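Local coordinates for tailspike protein (Siphovirus 9NA, PDB 3RIQ) that probably recognises and cleaves Salmonella lipopolysaccharide O-antigen as the endorhamnosidase receptor-binding part of a trimeric phage tailspike, at residues 174-179 with 203-208; 220-225 with 233-238. All coordinates share one frame; numbering follows the deposited sequence. Where two conformers were deposited one is given.

Interaction 1. Residues 174-179 with 203-208; sequences NHILVE and TGNKVV
His175 N donates a 2.8 Å hydrogen bond to Thr203 O at the corner where two successive rungs of the right-handed parallel beta-helix lie against each other. The bond is nearly straight (167° at the hydrogen) and lies in the carbonyl plane. Asn174 grips the same residue from the other end, its OD1 taking Thr203 N at 3.0 Å on a lone pair. One step along, the side chain of Asn205 stands in for a backbone carbonyl: OD1 accepts Ile176 N in its carbonyl plane at 2.9 Å, while ND2 bonds to Cys173 O and Asn225 OD1, so both ends of the amide are held. Beyond the corner, 176-179 and 206-208 pair as parallel strands through Lys206 N to Ile176 O, Val178 N to Lys206 O and Val208 N to Val178 O. Val178 and Val207 share the inner face. On the outer face, Lys206 NZ, in the conformer given, forms a salt bridge with Asp232, and Glu179 OE2 bonds to His160 of the second subunit. Gly204 CA lies 4.0 Å from the His175 ring centroid, a CH-pi contact over its face. With CG anti to the backbone N (chi1 170°), Leu177 brings CD1 to 3.9 Å from Val208 CG2.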
ATOM      1  N   ASN A 174       0.432  27.388 -14.785  1.00 11.99           N
ATOM      2  CA  ASN A 174       0.020  26.019 -15.161  1.00 11.89           C
ATOM      3  C   ASN A 174       1.272  25.187 -15.403  1.00 11.39           C
ATOM      4  O   ASN A 174       2.337  25.722 -15.766  1.00 11.47           O
ATOM      5  CB  ASN A 174      -0.808  26.015 -16.447  1.00 11.55           C
ATOM      6  CG  ASN A 174      -2.087  26.801 -16.316  1.00 13.05           C
ATOM      7  OD1 ASN A 174      -3.084  26.315 -15.762  1.00 14.56           O
ATOM      8  ND2 ASN A 174      -2.061  28.048 -16.825  1.00 14.80           N
ATOM      9  N   HIS A 175       1.136  23.880 -15.201  1.00 10.94           N
ATOM     10  CA  HIS A 175       2.236  22.938 -15.417  1.00 11.55           C
ATOM     11  C   HIS A 175       3.495  23.365 -14.683  1.00 11.78           C
ATOM     12  O   HIS A 175       4.622  23.263 -15.220  1.00 13.02           O
ATOM     13  CB  HIS A 175       2.439  22.657 -16.907  1.00 12.88           C
ATOM     14  CG  HIS A 175       1.251  21.983 -17.527  1.00 17.86           C
ATOM     15  ND1 HIS A 175       0.987  20.640 -17.349  1.00 24.44           N
ATOM     16  CD2 HIS A 175       0.211  22.486 -18.229  1.00 23.19           C
ATOM     17  CE1 HIS A 175      -0.147  20.335 -17.959  1.00 23.91           C
ATOM     18  NE2 HIS A 175      -0.641  21.443 -18.492  1.00 26.81           N
ATOM     19  N   ILE A 176       3.308  23.843 -13.449  1.00 11.06           N
ATOM     20  CA  ILE A 176       4.455  24.036 -12.553  1.00 10.95           C
ATOM     21  C   ILE A 176       4.750  22.696 -11.872  1.00 11.18           C
ATOM     22  O   ILE A 176       3.871  22.091 -11.246  1.00 12.65           O
ATOM     23  CB  ILE A 176       4.149  25.107 -11.468  1.00 10.88           C
ATOM     24  CG1 ILE A 176       3.703  26.437 -12.131  1.00 10.69           C
ATOM     25  CG2 ILE A 176       5.353  25.261 -10.550  1.00 11.04           C
ATOM     26  CD1 ILE A 176       4.734  27.078 -13.034  1.00 13.25           C
ATOM     27  N   LEU A 177       5.993  22.227 -11.992  1.00 10.68           N
ATOM     28  CA  LEU A 177       6.423  21.027 -11.246  1.00 10.40           C
ATOM     29  C   LEU A 177       7.439  21.428 -10.214  1.00 10.11           C
ATOM     30  O   LEU A 177       8.475  21.997 -10.577  1.00 10.89           O
ATOM     31  CB  LEU A 177       7.059  20.009 -12.224  1.00 10.38           C
ATOM     32  CG  LEU A 177       7.758  18.814 -11.559  1.00 11.48           C
ATOM     33  CD1 LEU A 177       6.754  17.932 -10.730  1.00 12.61           C
ATOM     34  CD2 LEU A 177       8.415  17.965 -12.660  1.00 11.24           C
ATOM     35  N   VAL A 178       7.141  21.174  -8.932  1.00 10.34           N
ATOM     36  CA  VAL A 178       8.090  21.426  -7.851  1.00 10.35           C
ATOM     37  C   VAL A 178       8.594  20.096  -7.316  1.00 11.08           C
ATOM     38  O   VAL A 178       7.809  19.318  -6.736  1.00 11.92           O
ATOM     39  CB  VAL A 178       7.460  22.247  -6.701  1.00 11.29           C
ATOM     40  CG1 VAL A 178       8.528  22.615  -5.660  1.00 11.62           C
ATOM     41  CG2 VAL A 178       6.761  23.474  -7.248  1.00 12.55           C
ATOM     42  N   GLU A 179       9.872  19.813  -7.539  1.00  9.82           N
ATOM     43  CA  GLU A 179      10.454  18.542  -7.098  1.00  9.94           C
ATOM     44  C   GLU A 179      11.219  18.717  -5.800  1.00 10.39           C
ATOM     45  O   GLU A 179      12.077  19.598  -5.686  1.00 12.13           O
ATOM     46  CB  GLU A 179      11.420  17.984  -8.136  1.00 10.61           C
ATOM     47  CG  GLU A 179      10.668  17.484  -9.396  1.00 11.31           C
ATOM     48  CD  GLU A 179      11.576  16.871 -10.466  1.00 12.16           C
ATOM     49  OE1 GLU A 179      12.771  17.259 -10.560  1.00 14.08           O
ATOM     50  OE2 GLU A 179      11.066  16.047 -11.258  1.00 13.98           O
ATOM     51  N   THR A 203      -3.960  24.086 -14.004  1.00 10.84           N
ATOM     52  CA  THR A 203      -3.799  22.649 -14.217  1.00 11.69           C
ATOM     53  C   THR A 203      -2.348  22.236 -14.338  1.00 11.16           C
ATOM     54  O   THR A 203      -1.515  23.078 -14.655  1.00 11.84           O
ATOM     55  CB  THR A 203      -4.640  22.138 -15.405  1.00 11.81           C
ATOM     56  OG1 THR A 203      -4.837  20.725 -15.284  1.00 12.76           O
ATOM     57  CG2 THR A 203      -3.958  22.450 -16.741  1.00 13.52           C
ATOM     58  N   GLY A 204      -2.068  20.954 -14.066  1.00 11.27           N
ATOM     59  CA  GLY A 204      -0.716  20.441 -14.183  1.00 10.95           C
ATOM     60  C   GLY A 204       0.234  20.866 -13.076  1.00 11.15           C
ATOM     61  O   GLY A 204       1.422  20.627 -13.193  1.00 13.07           O
ATOM     62  N   ASN A 205      -0.270  21.531 -12.028  1.00 10.99           N
ATOM     63  CA  ASN A 205       0.567  22.090 -10.976  1.00 10.62           C
ATOM     64  C   ASN A 205       0.712  21.018  -9.909  1.00 10.48           C
ATOM     65  O   ASN A 205      -0.297  20.465  -9.390  1.00 11.38           O
ATOM     66  CB  ASN A 205      -0.082  23.327 -10.391  1.00 11.12           C
ATOM     67  CG  ASN A 205      -0.141  24.461 -11.394  1.00 11.42           C
ATOM     68  OD1 ASN A 205       0.826  24.684 -12.151  1.00 11.31           O
ATOM     69  ND2 ASN A 205      -1.225  25.242 -11.332  1.00 11.68           N
ATOM     70  N   LYS A 206       1.948  20.662  -9.612  1.00 11.44           N
ATOM     71  CA  LYS A 206       2.211  19.502  -8.742  0.50 11.82           C
ATOM     72  C   LYS A 206       3.468  19.664  -7.891  1.00 11.50           C
ATOM     73  O   LYS A 206       4.432  20.346  -8.315  1.00 12.25           O
ATOM     74  CB  LYS A 206       2.268  18.223  -9.574  0.50 13.20           C
ATOM     75  CG  LYS A 206       3.424  18.041 -10.450  0.50 14.70           C
ATOM     76  CD  LYS A 206       3.227  16.767 -11.286  0.50 15.41           C
ATOM     77  CE  LYS A 206       1.963  16.913 -12.148  0.50 16.19           C
ATOM     78  NZ  LYS A 206       1.695  15.777 -13.014  0.50 21.65           N
ATOM     79  N   VAL A 207       3.462  19.045  -6.719  1.00 11.31           N
ATOM     80  CA  VAL A 207       4.662  18.905  -5.895  1.00 10.91           C
ATOM     81  C   VAL A 207       4.952  17.411  -5.811  1.00 10.34           C
ATOM     82  O   VAL A 207       4.035  16.609  -5.520  1.00 12.33           O
ATOM     83  CB  VAL A 207       4.407  19.488  -4.486  1.00 10.32           C
ATOM     84  CG1 VAL A 207       5.639  19.317  -3.537  1.00 12.43           C
ATOM     85  CG2 VAL A 207       4.002  21.002  -4.606  1.00 11.82           C
ATOM     86  N   VAL A 208       6.218  17.022  -6.005  1.00  9.68           N
ATOM     87  CA  VAL A 208       6.624  15.598  -5.911  1.00 10.38           C
ATOM     88  C   VAL A 208       7.896  15.489  -5.097  1.00  9.83           C
ATOM     89  O   VAL A 208       8.923  16.041  -5.506  1.00 10.42           O
ATOM     90  CB  VAL A 208       6.892  15.012  -7.340  1.00 10.39           C
ATOM     91  CG1 VAL A 208       7.337  13.536  -7.242  1.00 11.41           C
ATOM     92  CG2 VAL A 208       5.651  15.189  -8.241  1.00 12.35           C
TER
HETATM   93  O   HOH W   1       1.951  18.838 -15.965  1.00 43.82           O

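Interaction 2. Residues 220-225 with 233-238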
ATOM      1  N   VAL A 220       1.116  22.403   1.131  1.00 11.37           N
ATOM      2  CA  VAL A 220       0.775  22.741  -0.254  1.00 10.53           C
ATOM      3  C   VAL A 220      -0.675  23.128  -0.259  1.00 10.82           C
ATOM      4  O   VAL A 220      -1.502  22.447   0.376  1.00 11.43           O
ATOM      5  CB  VAL A 220       1.017  21.557  -1.242  1.00 10.34           C
ATOM      6  CG1 VAL A 220       0.786  22.030  -2.672  1.00 12.26           C
ATOM      7  CG2 VAL A 220       2.433  20.959  -1.071  1.00 12.32           C
ATOM      8  N   LEU A 221      -0.996  24.218  -0.989  1.00 11.13           N
ATOM      9  CA  LEU A 221      -2.357  24.760  -1.036  1.00 10.84           C
ATOM     10  C   LEU A 221      -2.783  24.983  -2.490  1.00 11.32           C
ATOM     11  O   LEU A 221      -2.023  25.586  -3.283  1.00 12.17           O
ATOM     12  CB  LEU A 221      -2.392  26.091  -0.268  1.00 11.25           C
ATOM     13  CG  LEU A 221      -3.737  26.837  -0.304  1.00 11.27           C
ATOM     14  CD1 LEU A 221      -4.784  26.062   0.475  1.00 13.74           C
ATOM     15  CD2 LEU A 221      -3.578  28.209   0.273  1.00 13.34           C
ATOM     16  N   PHE A 222      -3.946  24.450  -2.854  1.00 11.06           N
ATOM     17  CA  PHE A 222      -4.530  24.601  -4.214  1.00 11.02           C
ATOM     18  C   PHE A 222      -5.746  25.534  -4.205  1.00 11.70           C
ATOM     19  O   PHE A 222      -6.631  25.386  -3.354  1.00 12.13           O
ATOM     20  CB  PHE A 222      -4.980  23.247  -4.776  1.00 10.78           C
ATOM     21  CG  PHE A 222      -3.840  22.298  -5.029  1.00 10.25           C
ATOM     22  CD1 PHE A 222      -3.218  22.239  -6.278  1.00 12.14           C
ATOM     23  CD2 PHE A 222      -3.318  21.522  -3.989  1.00 11.11           C
ATOM     24  CE1 PHE A 222      -2.123  21.392  -6.508  1.00 11.97           C
ATOM     25  CE2 PHE A 222      -2.226  20.669  -4.225  1.00 12.78           C
ATOM     26  CZ  PHE A 222      -1.627  20.619  -5.467  1.00 12.33           C
ATOM     27  N   ILE A 223      -5.754  26.500  -5.135  1.00 11.74           N
ATOM     28  CA  ILE A 223      -6.858  27.434  -5.310  1.00 11.77           C
ATOM     29  C   ILE A 223      -7.287  27.426  -6.777  1.00 12.20           C
ATOM     30  O   ILE A 223      -6.483  27.770  -7.660  1.00 11.18           O
ATOM     31  CB  ILE A 223      -6.389  28.865  -4.891  1.00 12.19           C
ATOM     32  CG1 ILE A 223      -6.162  28.918  -3.386  1.00 12.08           C
ATOM     33  CG2 ILE A 223      -7.383  29.961  -5.363  1.00 12.43           C
ATOM     34  CD1 ILE A 223      -5.290  30.130  -2.918  1.00 13.94           C
ATOM     35  N   ARG A 224      -8.531  27.006  -7.033  1.00 10.80           N
ATOM     36  CA  ARG A 224      -9.097  26.961  -8.405  1.00 11.44           C
ATOM     37  C   ARG A 224      -8.194  26.187  -9.376  1.00 11.65           C
ATOM     38  O   ARG A 224      -7.852  26.685 -10.480  1.00 11.25           O
ATOM     39  CB  ARG A 224      -9.460  28.373  -8.962  1.00 12.57           C
ATOM     40  CG  ARG A 224     -10.510  28.296 -10.059  1.00 11.75           C
ATOM     41  CD  ARG A 224     -10.946  29.706 -10.558  1.00 12.80           C
ATOM     42  NE  ARG A 224     -11.918  29.546 -11.665  1.00 12.11           N
ATOM     43  CZ  ARG A 224     -13.230  29.355 -11.506  1.00 12.62           C
ATOM     44  NH1 ARG A 224     -13.785  29.369 -10.289  1.00 13.45           N
ATOM     45  NH2 ARG A 224     -14.023  29.212 -12.581  1.00 14.67           N
ATOM     46  N   ASN A 225      -7.786  24.985  -8.944  1.00 10.68           N
ATOM     47  CA  ASN A 225      -7.060  24.039  -9.812  1.00 11.66           C
ATOM     48  C   ASN A 225      -7.970  22.872 -10.194  1.00 11.66           C
ATOM     49  O   ASN A 225      -8.790  22.422  -9.375  1.00 13.01           O
ATOM     50  CB  ASN A 225      -5.771  23.509  -9.143  1.00 12.24           C
ATOM     51  CG  ASN A 225      -4.584  24.461  -9.305  1.00 11.18           C
ATOM     52  OD1 ASN A 225      -3.519  24.053  -9.820  1.00 12.21           O
ATOM     53  ND2 ASN A 225      -4.740  25.726  -8.876  1.00 11.80           N
ATOM     54  N   GLY A 233      -2.058  16.992 -11.742  1.00 10.63           N
ATOM     55  CA  GLY A 233      -2.027  18.010 -10.672  1.00 10.68           C
ATOM     56  C   GLY A 233      -2.162  17.326  -9.327  1.00  9.79           C
ATOM     57  O   GLY A 233      -2.840  16.285  -9.220  1.00 11.10           O
ATOM     58  N   GLY A 234      -1.560  17.930  -8.298  1.00  9.54           N
ATOM     59  CA  GLY A 234      -1.674  17.419  -6.928  1.00 10.55           C
ATOM     60  C   GLY A 234      -0.354  17.275  -6.218  1.00 10.62           C
ATOM     61  O   GLY A 234       0.576  18.046  -6.459  1.00 10.51           O
ATOM     62  N   VAL A 235      -0.274  16.301  -5.308  1.00 10.65           N
ATOM     63  CA  VAL A 235       0.917  16.144  -4.462  1.00 10.55           C
ATOM     64  C   VAL A 235       1.261  14.664  -4.375  1.00 10.12           C
ATOM     65  O   VAL A 235       0.380  13.832  -4.128  1.00 12.15           O
ATOM     66  CB  VAL A 235       0.691  16.678  -3.014  1.00  9.54           C
ATOM     67  CG1 VAL A 235       1.940  16.461  -2.165  1.00 11.54           C
ATOM     68  CG2 VAL A 235       0.249  18.154  -3.039  1.00 12.27           C
ATOM     69  N   ARG A 236       2.561  14.344  -4.526  1.00  9.65           N
ATOM     70  CA  ARG A 236       3.027  12.950  -4.396  1.00  9.90           C
ATOM     71  C   ARG A 236       4.308  12.886  -3.577  1.00 10.33           C
ATOM     72  O   ARG A 236       5.176  13.751  -3.764  1.00 11.04           O
ATOM     73  CB  ARG A 236       3.249  12.324  -5.783  1.00 11.14           C
ATOM     74  CG  ARG A 236       3.787  10.893  -5.719  1.00 11.47           C
ATOM     75  CD  ARG A 236       3.753  10.165  -7.050  1.00 12.57           C
ATOM     76  NE  ARG A 236       4.408  10.831  -8.189  1.00 13.47           N
ATOM     77  CZ  ARG A 236       5.693  10.672  -8.522  1.00 14.76           C
ATOM     78  NH1 ARG A 236       6.507   9.967  -7.720  1.00 14.93           N
ATOM     79  NH2 ARG A 236       6.175  11.223  -9.656  1.00 16.78           N
ATOM     80  N   ASP A 237       4.394  11.902  -2.660  1.00 10.55           N
ATOM     81  CA  ASP A 237       5.667  11.602  -1.923  1.00 10.81           C
ATOM     82  C   ASP A 237       6.162  12.799  -1.123  1.00 11.08           C
ATOM     83  O   ASP A 237       7.333  13.211  -1.272  1.00 12.69           O
ATOM     84  CB  ASP A 237       6.772  11.158  -2.888  1.00 10.96           C
ATOM     85  CG  ASP A 237       6.446   9.874  -3.614  1.00 12.01           C
ATOM     86  OD1 ASP A 237       5.678   9.053  -3.082  1.00 13.12           O
ATOM     87  OD2 ASP A 237       6.995   9.674  -4.728  1.00 13.87           O
ATOM     88  N   LEU A 238       5.290  13.371  -0.287  1.00 10.42           N
ATOM     89  CA  LEU A 238       5.661  14.542   0.525  1.00  9.96           C
ATOM     90  C   LEU A 238       5.544  14.205   2.015  1.00 10.34           C
ATOM     91  O   LEU A 238       4.618  13.494   2.429  1.00 12.25           O
ATOM     92  CB  LEU A 238       4.693  15.706   0.210  1.00 10.16           C
ATOM     93  CG  LEU A 238       4.932  16.993   0.997  1.00 10.01           C
ATOM     94  CD1 LEU A 238       6.245  17.665   0.580  1.00 12.97           C
ATOM     95  CD2 LEU A 238       3.743  17.942   0.804  1.00 12.65           C
TER
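Val220 and Val235 meet tip to tip inside the beta-helix, where strands 220-223 and 234-236 face each other from different walls of the solenoid. The two run nearly antiparallel, at 157°, and their axes stay 8.6 Å apart; no hydrogen bond joins the segments, and packing of side chains, and of the Phe222 ring on the Gly234 backbone, closes the gap.

The aliphatic contacts centre on one methyl. Val235 CG2 sits 3.9 Å from Val220 CB and also approaches Val220 CG1. The other Val220 methyl, CG2, meets Leu238 CD2 at 3.8 Å; Leu238 comes after the corner at Asp237, so Val220 touches two successive walls.

The aromatic contacts belong to Phe222. Its CG lies anti to the carbonyl carbon (chi1 -66°), and the ring is carried across the interior toward strand 234-236. Val235 CG2 meets the ring edge, near its plane, 3.7 Å from CE2. CZ approaches the backbone of Gly234 instead, at 3.5 Å from CA; Gly234 adopts backbone angles suited to glycine.

No polar bond crosses between the segments; within them, Asn225 ND2 donates to Ile223 O at 2.9 Å from well above the carbonyl plane, with Ile223 O lying in the plane of the Asn225 amide, and Asn225 CG lies at another edge of the Phe222 ring. Arg236 NH1 and Asp237 OD2 form a salt bridge on the outer side, while long, weak ion pairs link Arg236 to Asp237 of the second subunit and Asp237 to Arg236 of the third.

Around this buried packing, Phe193 of strand 184-194 meets the Phe222 ring with planes at about 40°, Val207 of strand 206-208 touches Val220, and Phe267 and Ile270 of strand 266-273 pack against Phe222 and Val235.

Overall arrangement
From the N terminus, the chain leaves 174-179, runs through strand 184-194 and returns at 203-208, where interaction 1 closes one turn of the beta-helix by pairing neighbouring rungs. It then passes through strands 211-214 and 220-223 and a short loop before 233-238, where interaction 2 joins two walls across the interior. The two loops follow one another in series, neither enclosing nor crossing the other. They are stitched together because strand 234-236 is the next parallel neighbour of 206-208: Val207 O and Arg236 N probably hydrogen-bond, and Asn205 O packs on Phe222 CE1. Interaction 1 therefore works along the helix axis, interaction 2 across it.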